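Local coordinates for protein glutamine cyclotransferase (Xanthomonas campestris, PDB 3MBR) that probably catalyses the conversion of N-terminal glutamine to pyroglutamate in peptides, using a beta-propeller fold with a calcium ion at its centre, at residues E24-L29 and G208-A213; A109-D114 and E154-N159; D114-M119 and I126-P131; D216-T221 and Y229-T234. The protein carries 1 engineered substitution. All blocks are in the same frame, centred on the assembly; numbering follows the deposited sequence.

Contact 1: E24-L29 and G208-A213; sequences EGLFYL and GIAFDA. With CA (calcium ion), chain B.
Tyr28 and Asp212 both carry CG anti to the backbone N (chi1 173° and 166°), and the two side chains therefore run alongside each other in the same direction. The carboxylate lies stacked against the phenol ring, their planes only 12° apart. Asp212 CB sits over the ring face, 3.6 Å from the centroid of the Tyr28 ring, while Asp212 CG comes within 3.3 Å of Tyr28 CE1. The acid's charge is met beyond the contact by a salt bridge to Arg217. Further in, Leu26 lays its CD2 branch on Ala210 CB at 3.7 Å. The strands run nearly parallel as the innermost strands of two adjacent propeller blades, and no clear direct hydrogen bond joins them. One water links them, accepting from Tyr28 N at 2.9 Å and lying 2.8 Å from Phe211 O, one of several acceptors competing for its protons. At the buried end, Leu26 O and Ile209 O both bind calcium at 2.3 Å; Glu154, Leu155 and Glu156 add further protein ligands. Leu26 O and Ile209 O stand 3.1 Å apart, an approach probably made tolerable by their attraction to the shared cation; metal and water, not a clear backbone bond, join these strands.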
# COMPACT_ATOMS: atom_id res chain seq x y z
N GLU A 24 0.78 6.68 3.68
CA GLU A 24 1.97 5.87 3.39
C GLU A 24 1.64 4.44 3.19
O GLU A 24 2.54 3.64 2.92
CB GLU A 24 3.00 6.05 4.53
CG GLU A 24 3.66 7.41 4.55
CD GLU A 24 4.60 7.85 3.36
OE1 GLU A 24 4.86 7.16 2.46
OE2 GLU A 24 5.10 9.04 3.39
N GLY A 25 0.39 4.03 3.34
CA GLY A 25 -0.01 2.62 3.13
C GLY A 25 -1.43 2.46 3.58
O GLY A 25 -1.94 3.31 4.40
N LEU A 26 -2.11 1.45 3.08
CA LEU A 26 -3.54 1.30 3.41
C LEU A 26 -3.93 -0.17 3.32
O LEU A 26 -3.42 -0.90 2.43
CB LEU A 26 -4.35 2.08 2.32
CG LEU A 26 -5.85 2.29 2.57
CD1 LEU A 26 -6.11 3.36 3.60
CD2 LEU A 26 -6.51 2.68 1.21
N PHE A 27 -4.81 -0.61 4.22
CA PHE A 27 -5.42 -1.95 4.02
C PHE A 27 -6.81 -1.94 4.56
O PHE A 27 -7.21 -0.94 5.26
CB PHE A 27 -4.57 -3.09 4.59
CG PHE A 27 -4.41 -3.09 6.08
CD1 PHE A 27 -5.42 -3.60 6.90
CD2 PHE A 27 -3.22 -2.64 6.69
CE1 PHE A 27 -5.27 -3.67 8.34
CE2 PHE A 27 -3.10 -2.70 8.13
CZ PHE A 27 -4.10 -3.23 8.93
N TYR A 28 -7.60 -2.93 4.30
CA TYR A 28 -8.97 -2.98 4.76
C TYR A 28 -9.11 -4.25 5.60
O TYR A 28 -8.61 -5.35 5.26
CB TYR A 28 -9.89 -3.11 3.54
CG TYR A 28 -11.34 -3.33 3.85
CD1 TYR A 28 -11.80 -4.60 4.15
CD2 TYR A 28 -12.21 -2.29 3.92
CE1 TYR A 28 -13.14 -4.87 4.44
CE2 TYR A 28 -13.59 -2.54 4.20
CZ TYR A 28 -13.99 -3.84 4.47
OH TYR A 28 -15.34 -4.10 4.71
N LEU A 29 -9.84 -4.12 6.69
CA LEU A 29 -10.06 -5.31 7.49
C LEU A 29 -11.35 -5.21 8.28
O LEU A 29 -11.52 -4.21 8.99
CB LEU A 29 -8.84 -5.49 8.49
CG LEU A 29 -9.03 -6.71 9.43
CD1 LEU A 29 -8.97 -7.89 8.57
CD2 LEU A 29 -7.81 -6.63 10.45
N GLY A 208 -2.20 4.58 -1.32
CA GLY A 208 -2.96 3.62 -0.50
C GLY A 208 -3.78 2.77 -1.45
O GLY A 208 -4.56 3.37 -2.24
N ILE A 209 -3.62 1.47 -1.42
CA ILE A 209 -4.42 0.56 -2.21
C ILE A 209 -4.93 -0.49 -1.23
O ILE A 209 -4.07 -1.17 -0.61
CB ILE A 209 -3.62 -0.13 -3.35
CG1 ILE A 209 -3.00 0.94 -4.28
CG2 ILE A 209 -4.59 -1.05 -4.09
CD1 ILE A 209 -1.94 0.33 -5.21
N ALA A 210 -6.23 -0.64 -1.06
CA ALA A 210 -6.74 -1.59 -0.08
C ALA A 210 -7.83 -2.51 -0.71
O ALA A 210 -8.73 -1.99 -1.35
CB ALA A 210 -7.33 -0.89 1.14
N PHE A 211 -7.79 -3.78 -0.46
CA PHE A 211 -8.75 -4.68 -1.02
C PHE A 211 -9.58 -5.33 0.08
O PHE A 211 -9.02 -5.85 1.10
CB PHE A 211 -8.00 -5.76 -1.82
CG PHE A 211 -8.93 -6.69 -2.51
CD1 PHE A 211 -9.86 -6.23 -3.42
CD2 PHE A 211 -8.84 -8.07 -2.28
CE1 PHE A 211 -10.72 -7.10 -4.11
CE2 PHE A 211 -9.68 -8.97 -3.01
CZ PHE A 211 -10.62 -8.48 -3.88
N ASP A 212 -10.90 -5.23 -0.05
CA ASP A 212 -11.86 -5.92 0.82
C ASP A 212 -12.17 -7.23 0.11
O ASP A 212 -12.94 -7.23 -0.85
CB ASP A 212 -13.10 -5.03 0.91
CG ASP A 212 -14.32 -5.74 1.49
OD1 ASP A 212 -15.38 -5.07 1.54
OD2 ASP A 212 -14.25 -6.92 1.90
N ALA A 213 -11.53 -8.34 0.56
CA ALA A 213 -11.75 -9.56 -0.18
C ALA A 213 -13.11 -10.15 0.03
O ALA A 213 -13.61 -10.86 -0.87
CB ALA A 213 -10.64 -10.61 0.12
CA CA B . -2.23 -1.77 0.67
O HOH W 1 -6.71 -5.04 2.52
O HOH W 2 -9.73 -7.93 3.48
O HOH W 3 -0.91 -2.77 2.44

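Contact 2: A109-D114 and E154-N159; sequences ALTSDD and ELEWVN. With CA (calcium ion), chain B.
Trp157 and Asp113 pack closely at one end of this contact. Asp113 CB sits over the indole, 3.5 Å from the centroid of the five-membered ring of Trp157, and the carboxylate beyond it stands steeply to the ring, the planes 76° apart. That carboxylate is held by the backbone N of Ser115 and His116 and by the hydroxyl of Tyr118, whose ring also stacks on Trp157. Next along, Trp157 N donates to Thr111 OG1 (3.0 Å, with a bent angle of 142° at the hydrogen), and the methyl CG2 of Thr111 meets Leu155 CB at 3.7 Å, the two side chains crossing at about a right angle. Ala109 CB presses on Glu154 CA at 3.5 Å. Strands 109-112 and 152-158 are the innermost strands of neighbouring blades of the propeller, almost exactly parallel and facing each other with side chains instead of a backbone ladder. Toward the central axis the packing gives way to water and metal. One water bridges Thr111 OG1 and Glu156 OE2, 2.7 Å from each; a second, itself a calcium ligand, lies 2.7 Å from Leu110 O and probably donates to it. Glu156 leaves its strand pointing away from Thr111, but a bend at chi2 (64°) swings the carboxylate back, and OE2 reaches the calcium ion at 2.4 Å. Its other oxygen, OE1, accepts a hydrogen bond from the backbone N of Phe211. Glu154, bent in the same way, supplies OE1 to the metal, and Leu155 contributes its carbonyl oxygen.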
# COMPACT_ATOMS: atom_id res chain seq x y z
N ALA A 109 6.64 -0.39 1.29
CA ALA A 109 5.26 -0.87 1.39
C ALA A 109 5.21 -2.37 1.74
O ALA A 109 6.21 -3.09 1.54
CB ALA A 109 4.45 -0.54 0.17
N LEU A 110 4.05 -2.81 2.22
CA LEU A 110 3.85 -4.21 2.59
C LEU A 110 2.51 -4.66 2.13
O LEU A 110 1.59 -3.84 2.12
CB LEU A 110 3.81 -4.38 4.16
CG LEU A 110 5.10 -4.31 4.89
CD1 LEU A 110 4.85 -4.29 6.41
CD2 LEU A 110 6.01 -5.54 4.51
N THR A 111 2.34 -5.96 1.86
CA THR A 111 1.02 -6.54 1.81
C THR A 111 1.19 -8.02 2.21
O THR A 111 2.28 -8.39 2.64
CB THR A 111 0.32 -6.36 0.45
OG1 THR A 111 -1.04 -6.82 0.58
CG2 THR A 111 1.00 -7.13 -0.70
N SER A 112 0.16 -8.84 2.07
CA SER A 112 0.30 -10.27 2.40
C SER A 112 -0.67 -11.06 1.60
O SER A 112 -1.75 -10.56 1.20
CB SER A 112 0.07 -10.44 3.86
OG SER A 112 -1.30 -10.25 4.21
N ASP A 113 -0.31 -12.32 1.40
CA ASP A 113 -1.31 -13.31 0.87
C ASP A 113 -1.70 -14.17 2.07
O ASP A 113 -1.74 -13.65 3.20
CB ASP A 113 -0.78 -14.11 -0.31
CG ASP A 113 0.39 -14.98 0.03
OD1 ASP A 113 0.78 -15.09 1.22
OD2 ASP A 113 0.97 -15.55 -0.92
N ASP A 114 -2.09 -15.43 1.86
CA ASP A 114 -2.47 -16.17 3.09
C ASP A 114 -1.33 -16.83 3.85
O ASP A 114 -1.57 -17.50 4.87
CB ASP A 114 -3.61 -17.18 2.87
CG ASP A 114 -3.34 -18.08 1.74
OD1 ASP A 114 -4.30 -18.84 1.36
OD2 ASP A 114 -2.18 -18.06 1.25
N GLU A 154 3.42 1.50 -3.02
CA GLU A 154 2.33 0.83 -2.26
C GLU A 154 2.01 -0.48 -2.90
O GLU A 154 2.08 -0.61 -4.15
CB GLU A 154 1.09 1.78 -2.29
CG GLU A 154 -0.24 1.20 -1.74
CD GLU A 154 -0.30 0.74 -0.27
OE1 GLU A 154 -1.42 0.55 0.25
OE2 GLU A 154 0.80 0.43 0.30
N LEU A 155 1.63 -1.46 -2.06
CA LEU A 155 1.28 -2.81 -2.54
C LEU A 155 -0.08 -3.23 -2.02
O LEU A 155 -0.53 -2.74 -0.92
CB LEU A 155 2.27 -3.83 -1.93
CG LEU A 155 3.75 -3.67 -2.40
CD1 LEU A 155 4.61 -4.74 -1.71
CD2 LEU A 155 3.92 -3.74 -3.89
N GLU A 156 -0.71 -4.16 -2.74
CA GLU A 156 -1.90 -4.78 -2.18
C GLU A 156 -2.06 -6.13 -2.89
O GLU A 156 -2.02 -6.19 -4.14
CB GLU A 156 -3.12 -3.91 -2.44
CG GLU A 156 -4.39 -4.45 -1.74
CD GLU A 156 -4.31 -4.46 -0.23
OE1 GLU A 156 -5.31 -4.95 0.35
OE2 GLU A 156 -3.36 -3.92 0.38
N TRP A 157 -2.32 -7.18 -2.15
CA TRP A 157 -2.58 -8.49 -2.71
C TRP A 157 -4.02 -8.61 -3.10
O TRP A 157 -4.90 -8.37 -2.25
CB TRP A 157 -2.27 -9.59 -1.68
CG TRP A 157 -2.22 -10.94 -2.30
CD1 TRP A 157 -3.24 -11.83 -2.38
CD2 TRP A 157 -1.10 -11.51 -2.94
NE1 TRP A 157 -2.80 -13.00 -3.04
CE2 TRP A 157 -1.49 -12.81 -3.39
CE3 TRP A 157 0.21 -11.08 -3.16
CZ2 TRP A 157 -0.60 -13.70 -4.00
CZ3 TRP A 157 1.12 -12.00 -3.80
CH2 TRP A 157 0.68 -13.26 -4.20
N VAL A 158 -4.32 -8.96 -4.36
CA VAL A 158 -5.75 -9.02 -4.83
C VAL A 158 -5.89 -10.26 -5.68
O VAL A 158 -5.31 -10.35 -6.75
CB VAL A 158 -6.05 -7.78 -5.68
CG1 VAL A 158 -7.51 -7.81 -6.15
CG2 VAL A 158 -5.83 -6.47 -4.90
N ASN A 159 -6.67 -11.20 -5.18
CA ASN A 159 -7.01 -12.43 -6.00
C ASN A 159 -5.79 -13.09 -6.65
O ASN A 159 -5.78 -13.35 -7.87
CB ASN A 159 -8.00 -12.06 -7.10
CG ASN A 159 -9.33 -11.53 -6.56
OD1 ASN A 159 -9.93 -10.62 -7.16
ND2 ASN A 159 -9.77 -12.02 -5.39
CA CA B . -2.23 -1.77 0.67
O HOH W 4 1.71 -0.73 2.71
O HOH W 3 -0.91 -2.77 2.44
O HOH W 5 -2.35 -5.30 2.45

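Contact 3: D114-M119 and I126-P131; sequences DSHLYM and IRKLDP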
# COMPACT_ATOMS: atom_id res chain seq x y z
N ASP A 114 -2.09 -15.43 1.86
CA ASP A 114 -2.47 -16.17 3.09
C ASP A 114 -1.33 -16.83 3.85
O ASP A 114 -1.57 -17.50 4.87
CB ASP A 114 -3.61 -17.18 2.87
CG ASP A 114 -3.34 -18.08 1.74
OD1 ASP A 114 -4.30 -18.84 1.36
OD2 ASP A 114 -2.18 -18.06 1.25
N SER A 115 -0.10 -16.66 3.40
CA SER A 115 1.02 -17.34 4.04
C SER A 115 2.19 -16.42 4.29
O SER A 115 2.96 -16.66 5.22
CB SER A 115 1.54 -18.46 3.12
OG SER A 115 0.50 -19.41 2.94
N HIS A 116 2.36 -15.36 3.47
CA HIS A 116 3.60 -14.57 3.50
C HIS A 116 3.30 -13.10 3.40
O HIS A 116 2.25 -12.70 2.89
CB HIS A 116 4.54 -14.86 2.34
CG HIS A 116 5.10 -16.23 2.42
ND1 HIS A 116 4.44 -17.30 1.86
CD2 HIS A 116 6.14 -16.73 3.13
CE1 HIS A 116 5.13 -18.41 2.12
NE2 HIS A 116 6.15 -18.10 2.91
N LEU A 117 4.27 -12.31 3.86
CA LEU A 117 4.19 -10.88 3.59
C LEU A 117 5.04 -10.59 2.38
O LEU A 117 5.96 -11.36 2.06
CB LEU A 117 4.82 -10.07 4.78
CG LEU A 117 4.33 -10.45 6.16
CD1 LEU A 117 5.01 -9.49 7.12
CD2 LEU A 117 2.82 -10.44 6.31
N TYR A 118 4.72 -9.50 1.69
CA TYR A 118 5.46 -9.01 0.50
C TYR A 118 5.85 -7.58 0.78
O TYR A 118 5.04 -6.79 1.18
CB TYR A 118 4.56 -9.13 -0.77
CG TYR A 118 4.20 -10.55 -1.05
CD1 TYR A 118 3.08 -11.13 -0.46
CD2 TYR A 118 4.97 -11.29 -1.90
CE1 TYR A 118 2.77 -12.51 -0.67
CE2 TYR A 118 4.66 -12.61 -2.17
CZ TYR A 118 3.55 -13.22 -1.55
OH TYR A 118 3.22 -14.57 -1.84
N MET A 119 7.14 -7.30 0.65
CA MET A 119 7.68 -5.98 1.00
C MET A 119 8.37 -5.34 -0.24
O MET A 119 9.23 -5.91 -0.90
CB MET A 119 8.78 -6.19 2.08
CG MET A 119 9.45 -4.96 2.45
SD MET A 119 10.63 -5.17 3.82
CE MET A 119 11.71 -3.70 3.72
N ILE A 126 10.85 -7.37 -4.92
CA ILE A 126 9.95 -7.51 -3.75
C ILE A 126 10.39 -8.70 -2.87
O ILE A 126 10.63 -9.83 -3.37
CB ILE A 126 8.54 -7.80 -4.25
CG1 ILE A 126 7.98 -6.66 -5.11
CG2 ILE A 126 7.57 -8.17 -3.12
CD1 ILE A 126 6.79 -6.98 -5.73
N ARG A 127 10.51 -8.43 -1.58
CA ARG A 127 10.92 -9.45 -0.59
C ARG A 127 9.68 -10.21 -0.10
O ARG A 127 8.66 -9.63 0.27
CB ARG A 127 11.63 -8.79 0.57
CG ARG A 127 12.76 -7.76 0.21
CD ARG A 127 13.32 -7.06 1.47
NE ARG A 127 14.25 -5.94 1.20
CZ ARG A 127 14.87 -5.16 2.10
NH1 ARG A 127 14.81 -5.38 3.42
NH2 ARG A 127 15.65 -4.13 1.67
N LYS A 128 9.83 -11.53 0.01
CA LYS A 128 8.75 -12.35 0.59
C LYS A 128 9.20 -12.74 2.01
O LYS A 128 10.30 -13.32 2.18
CB LYS A 128 8.54 -13.55 -0.31
CG LYS A 128 7.36 -14.44 -0.05
CD LYS A 128 7.31 -15.54 -1.21
CE LYS A 128 6.09 -16.42 -1.19
NZ LYS A 128 6.33 -17.75 -1.94
N LEU A 129 8.39 -12.41 3.01
CA LEU A 129 8.81 -12.56 4.40
C LEU A 129 7.95 -13.54 5.15
O LEU A 129 6.73 -13.64 4.90
CB LEU A 129 8.70 -11.20 5.12
CG LEU A 129 9.36 -9.95 4.47
CD1 LEU A 129 9.11 -8.72 5.37
CD2 LEU A 129 10.84 -10.15 4.25
N ASP A 130 8.58 -14.28 6.08
CA ASP A 130 7.83 -15.07 6.95
C ASP A 130 7.07 -14.17 7.97
O ASP A 130 7.71 -13.34 8.59
CB ASP A 130 8.86 -15.99 7.72
CG ASP A 130 8.16 -16.81 8.77
OD1 ASP A 130 8.51 -16.66 9.97
OD2 ASP A 130 7.27 -17.60 8.36
N PRO A 131 5.74 -14.30 8.12
CA PRO A 131 5.04 -13.34 8.99
C PRO A 131 5.44 -13.39 10.44
O PRO A 131 5.55 -12.33 11.06
CB PRO A 131 3.58 -13.77 8.84
CG PRO A 131 3.53 -14.38 7.43
CD PRO A 131 4.76 -15.13 7.37
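Lys128 lies across His116 and beside Tyr118, its methylene chain serving both rings. Its CG is anti to the backbone N (chi1 -171°) and the chain beyond is extended, which carries CE over the imidazole face, 3.9 Å from the ring centroid of His116. The same CE stands 3.5 Å from Tyr118 OH, a hydroxyl bonded to Asp113. Leu129 O approaches the imidazole at its edge. On the other face of the sheet Met119 and Arg127 run side by side, and Met119 CE rests over the guanidinium plane, 3.5 Å from Arg127 NH1, while the sulfur leans on Leu129 CD1. Leu117 and Leu129 meet CB to CB at 4.1 Å.

What positions these side chains is an antiparallel hairpin with two hydrogen-bonded pairs. Leu129 N reaches Leu117 O at 2.8 Å and Met119 N reaches Arg127 O at 2.8 Å, each with its reciprocal bond; Tyr118 and Lys128 form the non-hydrogen-bonded pair between. Beyond the ladder, Pro131 CD closes on Ser115 O at 3.2 Å. Arg127 is fixed further by a salt bridge to Asp121 and a bond to the carbonyl of Pro104. The hairpin forms the middle of its blade: strand 117-120 pairs inward with 109-112, strand 125-129 outward with 136-144, and Leu117 and Pro131 reach Trp73 on strand 67-73 of the preceding blade.

Contact 4: D216-T221 and Y229-T234; sequences DRLFVT and YEIRLT
The antiparallel hairpin of strands 217-222 and 227-233 brings Val220 opposite Tyr229 in the blade that closes the propeller. Tyr229 N bonds to Val220 O at 2.9 Å with an almost straight 175° at the hydrogen, and Val220 N returns to Tyr229 O. Two residues further along, Ile231 N reaches Leu218 O at 2.9 Å, but the return path from Leu218 runs through a water: it accepts from Leu218 N at 2.9 Å and donates to Ile231 O at 2.6 Å. Arg232 NH1 donates to this water, at 2.8 Å. The closure is of the kind often called velcro, since strand 9-16 from the N-terminal end pairs outside 227-233, completing a sheet whose other three strands come from the C-terminal end. At the start of 217-222, Asp216 and Arg217 both face Asp212, a G1 beta bulge. Here Arg232, bent at chi2 (90°) and chi3 (71°), curls back and NH1 forms a salt bridge with Glu230, its hydrogen bond meeting the anti lone pair of OE1 at 2.9 Å. The aliphatic part of Arg217 passes the same oxygen, CD lying 3.4 Å from Glu230 OE1, while its guanidinium is held by Asp212. Glu230 OE2 bonds to Tyr15. Phe219 CE1 packs alongside Glu230 CB at 3.8 Å, and on the opposite sheet face Leu218 CD2 and Val220 CG1 meet the CG1 and CD1 of Ile231.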
# COMPACT_ATOMS: atom_id res chain seq x y z
N ASP A 216 -15.17 -8.06 -2.44
CA ASP A 216 -14.46 -7.76 -3.68
C ASP A 216 -14.52 -6.28 -3.98
O ASP A 216 -14.93 -5.90 -5.07
CB ASP A 216 -15.08 -8.61 -4.84
CG ASP A 216 -14.28 -8.50 -6.17
OD1 ASP A 216 -13.10 -8.07 -6.20
OD2 ASP A 216 -14.91 -8.86 -7.19
N ARG A 217 -14.07 -5.47 -3.03
CA ARG A 217 -14.02 -4.01 -3.26
C ARG A 217 -12.57 -3.56 -3.21
O ARG A 217 -11.87 -3.83 -2.20
CB ARG A 217 -14.83 -3.26 -2.18
CG ARG A 217 -16.31 -3.70 -2.10
CD ARG A 217 -17.11 -2.82 -1.19
NE ARG A 217 -16.67 -2.95 0.19
CZ ARG A 217 -17.07 -2.16 1.18
NH1 ARG A 217 -17.99 -1.18 0.94
NH2 ARG A 217 -16.63 -2.37 2.40
N LEU A 218 -12.18 -2.75 -4.18
CA LEU A 218 -10.83 -2.23 -4.28
C LEU A 218 -10.88 -0.73 -4.00
O LEU A 218 -11.65 -0.02 -4.68
CB LEU A 218 -10.29 -2.52 -5.68
CG LEU A 218 -8.82 -2.09 -5.86
CD1 LEU A 218 -7.91 -2.79 -4.91
CD2 LEU A 218 -8.41 -2.40 -7.34
N PHE A 219 -10.08 -0.22 -3.04
CA PHE A 219 -10.09 1.20 -2.71
C PHE A 219 -8.71 1.81 -2.97
O PHE A 219 -7.68 1.19 -2.69
CB PHE A 219 -10.36 1.34 -1.20
CG PHE A 219 -11.69 0.74 -0.77
CD1 PHE A 219 -12.91 1.34 -1.10
CD2 PHE A 219 -11.70 -0.43 -0.03
CE1 PHE A 219 -14.11 0.78 -0.65
CE2 PHE A 219 -12.87 -0.98 0.38
CZ PHE A 219 -14.07 -0.38 0.06
N VAL A 220 -8.70 3.07 -3.42
CA VAL A 220 -7.46 3.78 -3.60
C VAL A 220 -7.54 5.20 -3.01
O VAL A 220 -8.61 5.86 -3.12
CB VAL A 220 -7.00 3.86 -5.09
CG1 VAL A 220 -6.81 2.49 -5.66
CG2 VAL A 220 -7.98 4.57 -5.96
N THR A 221 -6.47 5.67 -2.42
CA THR A 221 -6.40 7.08 -2.04
C THR A 221 -4.94 7.50 -2.01
O THR A 221 -4.06 6.73 -2.43
CB THR A 221 -7.09 7.35 -0.68
OG1 THR A 221 -7.28 8.78 -0.54
CG2 THR A 221 -6.36 6.81 0.54
N TYR A 229 -11.45 6.37 -3.29
CA TYR A 229 -12.31 5.82 -4.38
C TYR A 229 -12.41 4.33 -4.31
O TYR A 229 -11.42 3.65 -4.14
CB TYR A 229 -11.71 6.13 -5.74
CG TYR A 229 -11.60 7.61 -6.01
CD1 TYR A 229 -10.43 8.31 -5.67
CD2 TYR A 229 -12.62 8.30 -6.61
CE1 TYR A 229 -10.31 9.65 -5.91
CE2 TYR A 229 -12.48 9.66 -6.89
CZ TYR A 229 -11.34 10.35 -6.47
OH TYR A 229 -11.21 11.68 -6.78
N GLU A 230 -13.63 3.81 -4.43
CA GLU A 230 -13.82 2.37 -4.70
C GLU A 230 -13.86 2.27 -6.22
O GLU A 230 -14.64 2.94 -6.87
CB GLU A 230 -15.18 1.90 -4.10
CG GLU A 230 -15.45 0.43 -4.36
CD GLU A 230 -16.75 -0.03 -3.73
OE1 GLU A 230 -17.19 -1.13 -4.11
OE2 GLU A 230 -17.29 0.68 -2.86
N ILE A 231 -13.03 1.39 -6.76
CA ILE A 231 -12.93 1.22 -8.22
C ILE A 231 -13.13 -0.28 -8.58
O ILE A 231 -12.77 -1.15 -7.81
CB ILE A 231 -11.60 1.73 -8.74
CG1 ILE A 231 -10.44 0.94 -8.21
CG2 ILE A 231 -11.39 3.24 -8.50
CD1 ILE A 231 -9.12 1.31 -8.93
N ARG A 232 -13.74 -0.49 -9.74
CA ARG A 232 -13.93 -1.84 -10.21
C ARG A 232 -13.10 -2.00 -11.51
O ARG A 232 -13.27 -1.20 -12.42
CB ARG A 232 -15.43 -2.10 -10.45
CG ARG A 232 -15.78 -3.64 -10.66
CD ARG A 232 -16.07 -4.21 -9.24
NE ARG A 232 -17.34 -3.73 -8.66
CZ ARG A 232 -17.57 -3.13 -7.43
NH1 ARG A 232 -16.61 -2.81 -6.38
NH2 ARG A 232 -18.91 -2.87 -7.31
N LEU A 233 -12.19 -2.96 -11.59
CA LEU A 233 -11.37 -3.17 -12.79
C LEU A 233 -12.19 -3.83 -13.90
O LEU A 233 -13.02 -4.73 -13.62
CB LEU A 233 -10.19 -4.06 -12.50
CG LEU A 233 -9.27 -3.50 -11.36
CD1 LEU A 233 -8.00 -4.34 -11.29
CD2 LEU A 233 -8.91 -1.99 -11.61
N THR A 234 -12.02 -3.38 -15.14
CA THR A 234 -12.74 -3.99 -16.28
C THR A 234 -11.97 -5.21 -16.75
O THR A 234 -10.82 -5.10 -16.99
CB THR A 234 -12.77 -2.95 -17.41
OG1 THR A 234 -13.44 -1.79 -16.89
CG2 THR A 234 -13.48 -3.48 -18.72
O HOH W 6 -13.88 -3.11 -6.56

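How the contacts relate
Contacts 1 and 2 lie near the propeller axis and join separate blades; contacts 3 and 4 lie further out and build single blades. Contacts 1, 2 and 4 are buried, contact 3 only partly. The first two are parallel, lack backbone ladders and share the calcium ion and a water, whereas the hairpins rely on antiparallel hydrogen bonds, complete in contact 3 and partly water-mediated in contact 4, with charged side chains added, on the rim for Lys128 and Arg232 but buried for Glu230. Strand 117-120 neighbours 109-112, so contact 3 backs contact 2; strand 217-222 neighbours 206-212, so contact 4 backs contact 1. Between neighbouring blades, Glu154 and Glu156 probably accept from the backbone of 208-213.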